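Local coordinates for protein cytochrome c XoxG (Methylobacterium extorquens, PDB 6ONQ) that binds heme c and probably carries electrons as a c-type cytochrome in lanthanide-dependent methanol oxidation, at residues E32-D38 with F71-G77. Residues are numbered along the deposited sequence; the frame is centred on the assembly and turned at random.
Sequences ELANKLD and FHITNDG
The loop 32-38, ahead of helix 46-51, runs roughly alongside the end of strand 69-74 and in the same direction, joined to it by a bond from K36 N to I73 O (3.1 Å). In the turn that follows the strand, G77 N returns a bond to K36 O. Nearer the start of the loop, the N35 side chain stands in for a peptide group: its OD1 accepts the I73 amide at 2.9 Å, with I73 N lying above the plane of the N35 carboxamide, not on a lone pair. N35 also brings ND2 to the edge of the F71 ring, 3.4 Å from CE1. Amide and ring planes are only 19° apart. An asparagine suits this place because it is short, with a carbonyl for the I73 amide and an NH2 for the F71 edge; an alanine here would probably leave the I73 amide without its acceptor and open a gap beside that edge. With CG anti to the backbone N (chi1 -177°), H72 carries its ring across to the loop, and NE2 meets A34 O (3.0 Å) in a weak, bent bond. The same oxygen takes K36 NZ, whose long chain, bent at chi2, folds back over its own segment. On the apolar side, L37 lays CD2 against CB of I73 (3.4 Å), and L49 of helix 46-51 adjoins both L37 and N35. G77, with its positive phi, suits the turn as a residue without a side chain. Two bonds between main chains and two using a side chain thus hold the loop to a small antiparallel sheet away from the heme, and the H72 ring, its NE2 serving as donor, is tied weakly to an oxygen it shares with K36.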
loop_
_atom_site.group_PDB
_atom_site.type_symbol
_atom_site.label_atom_id
_atom_site.label_comp_id
_atom_site.label_asym_id
_atom_site.label_seq_id
_atom_site.Cartn_x
_atom_site.Cartn_y
_atom_site.Cartn_z
ATOM N N GLU A 32 17.383 6.350 9.820
ATOM C CA GLU A 32 16.700 6.768 8.601
ATOM C C GLU A 32 15.525 5.859 8.256
ATOM O O GLU A 32 14.741 6.195 7.359
ATOM C CB GLU A 32 17.686 6.821 7.425
ATOM C CG GLU A 32 18.561 8.080 7.392
ATOM C CD GLU A 32 17.775 9.349 7.686
ATOM O OE1 GLU A 32 18.105 10.035 8.684
ATOM O OE2 GLU A 32 16.838 9.666 6.916
ATOM N N LEU A 33 15.399 4.712 8.935
ATOM C CA LEU A 33 14.232 3.855 8.764
ATOM C C LEU A 33 12.974 4.452 9.387
ATOM O O LEU A 33 11.864 4.056 9.015
ATOM C CB LEU A 33 14.490 2.480 9.377
ATOM C CG LEU A 33 15.608 1.613 8.792
ATOM C CD1 LEU A 33 15.888 0.422 9.704
ATOM C CD2 LEU A 33 15.259 1.142 7.387
ATOM N N ALA A 34 13.121 5.380 10.327
ATOM C CA ALA A 34 11.974 5.937 11.025
ATOM C C ALA A 34 11.153 6.835 10.106
ATOM O O ALA A 34 11.663 7.416 9.147
ATOM C CB ALA A 34 12.431 6.731 12.245
ATOM N N ASN A 35 9.864 6.931 10.407
ATOM C CA ASN A 35 8.959 7.834 9.720
ATOM C C ASN A 35 9.009 9.220 10.357
ATOM O O ASN A 35 9.499 9.408 11.472
ATOM C CB ASN A 35 7.525 7.301 9.763
ATOM C CG ASN A 35 7.314 6.088 8.879
ATOM O OD1 ASN A 35 7.821 6.023 7.756
ATOM N ND2 ASN A 35 6.549 5.121 9.377
ATOM N N LYS A 36 8.483 10.200 9.622
ATOM C CA LYS A 36 8.264 11.550 10.139
ATOM C C LYS A 36 6.993 12.044 9.460
ATOM O O LYS A 36 7.046 12.508 8.318
ATOM C CB LYS A 36 9.444 12.473 9.852
ATOM C CG LYS A 36 10.719 12.183 10.638
ATOM C CD LYS A 36 11.696 11.345 9.817
ATOM C CE LYS A 36 12.805 10.762 10.694
ATOM N NZ LYS A 36 13.703 9.826 9.947
ATOM N N LEU A 37 5.861 11.929 10.147
ATOM C CA LEU A 37 4.577 12.193 9.520
ATOM C C LEU A 37 4.049 13.573 9.892
ATOM O O LEU A 37 4.657 14.330 10.653
ATOM C CB LEU A 37 3.548 11.128 9.904
ATOM C CG LEU A 37 3.954 9.667 10.037
ATOM C CD1 LEU A 37 2.854 8.917 10.762
ATOM C CD2 LEU A 37 4.206 9.051 8.683
ATOM N N ASP A 38 2.885 13.885 9.331
ATOM C CA ASP A 38 2.125 15.082 9.635
ATOM C C ASP A 38 1.893 15.196 11.142
ATOM O O ASP A 38 1.261 14.307 11.733
ATOM C CB ASP A 38 0.788 15.017 8.895
ATOM C CG ASP A 38 0.225 16.384 8.564
ATOM O OD1 ASP A 38 0.640 17.373 9.205
ATOM O OD2 ASP A 38 -0.642 16.463 7.663
ATOM N N PHE A 71 5.775 0.975 4.317
ATOM C CA PHE A 71 5.983 2.293 3.750
ATOM C C PHE A 71 7.116 3.028 4.462
ATOM O O PHE A 71 7.783 2.496 5.351
ATOM C CB PHE A 71 4.692 3.094 3.833
ATOM C CG PHE A 71 4.082 3.093 5.193
ATOM C CD1 PHE A 71 4.557 3.932 6.180
ATOM C CD2 PHE A 71 3.036 2.242 5.492
ATOM C CE1 PHE A 71 3.988 3.931 7.432
ATOM C CE2 PHE A 71 2.465 2.242 6.745
ATOM C CZ PHE A 71 2.942 3.084 7.714
ATOM N N HIS A 72 7.324 4.283 4.054
ATOM C CA HIS A 72 8.341 5.138 4.666
ATOM C C HIS A 72 8.026 6.575 4.257
ATOM O O HIS A 72 8.383 6.995 3.154
ATOM C CB HIS A 72 9.742 4.737 4.243
ATOM C CG HIS A 72 10.815 5.546 4.899
ATOM N ND1 HIS A 72 11.939 5.978 4.229
ATOM C CD2 HIS A 72 10.932 6.008 6.165
ATOM C CE1 HIS A 72 12.705 6.668 5.054
ATOM N NE2 HIS A 72 12.115 6.702 6.234
ATOM N N ILE A 73 7.358 7.304 5.151
ATOM C CA ILE A 73 7.007 8.707 4.961
ATOM C C ILE A 73 8.065 9.572 5.629
ATOM O O ILE A 73 8.607 9.212 6.681
ATOM C CB ILE A 73 5.611 9.013 5.533
ATOM C CG1 ILE A 73 4.656 7.853 5.270
ATOM C CG2 ILE A 73 5.053 10.284 4.949
ATOM C CD1 ILE A 73 4.442 7.562 3.829
ATOM N N THR A 74 8.357 10.721 5.023
ATOM C CA THR A 74 9.436 11.581 5.484
ATOM C C THR A 74 9.044 13.043 5.288
ATOM O O THR A 74 8.022 13.360 4.670
ATOM C CB THR A 74 10.745 11.239 4.762
ATOM O OG1 THR A 74 10.461 10.886 3.400
ATOM C CG2 THR A 74 11.442 10.062 5.458
ATOM N N ASN A 75 9.867 13.926 5.854
ATOM C CA ASN A 75 9.676 15.382 5.837
ATOM C C ASN A 75 8.233 15.777 6.139
ATOM O O ASN A 75 7.542 16.405 5.336
ATOM C CB ASN A 75 10.138 15.987 4.515
ATOM C CG ASN A 75 11.505 15.495 4.105
ATOM O OD1 ASN A 75 12.276 15.005 4.937
ATOM N ND2 ASN A 75 11.823 15.627 2.822
ATOM N N ASP A 76 7.799 15.397 7.338
ATOM C CA ASP A 76 6.539 15.854 7.920
ATOM C C ASP A 76 5.348 15.552 7.011
ATOM O O ASP A 76 4.529 16.419 6.699
ATOM C CB ASP A 76 6.615 17.341 8.266
ATOM C CG ASP A 76 7.198 17.583 9.653
ATOM O OD1 ASP A 76 8.439 17.667 9.773
ATOM O OD2 ASP A 76 6.419 17.677 10.626
ATOM N N GLY A 77 5.260 14.294 6.589
ATOM C CA GLY A 77 4.069 13.803 5.929
ATOM C C GLY A 77 3.915 14.186 4.479
ATOM O O GLY A 77 2.804 14.086 3.943
#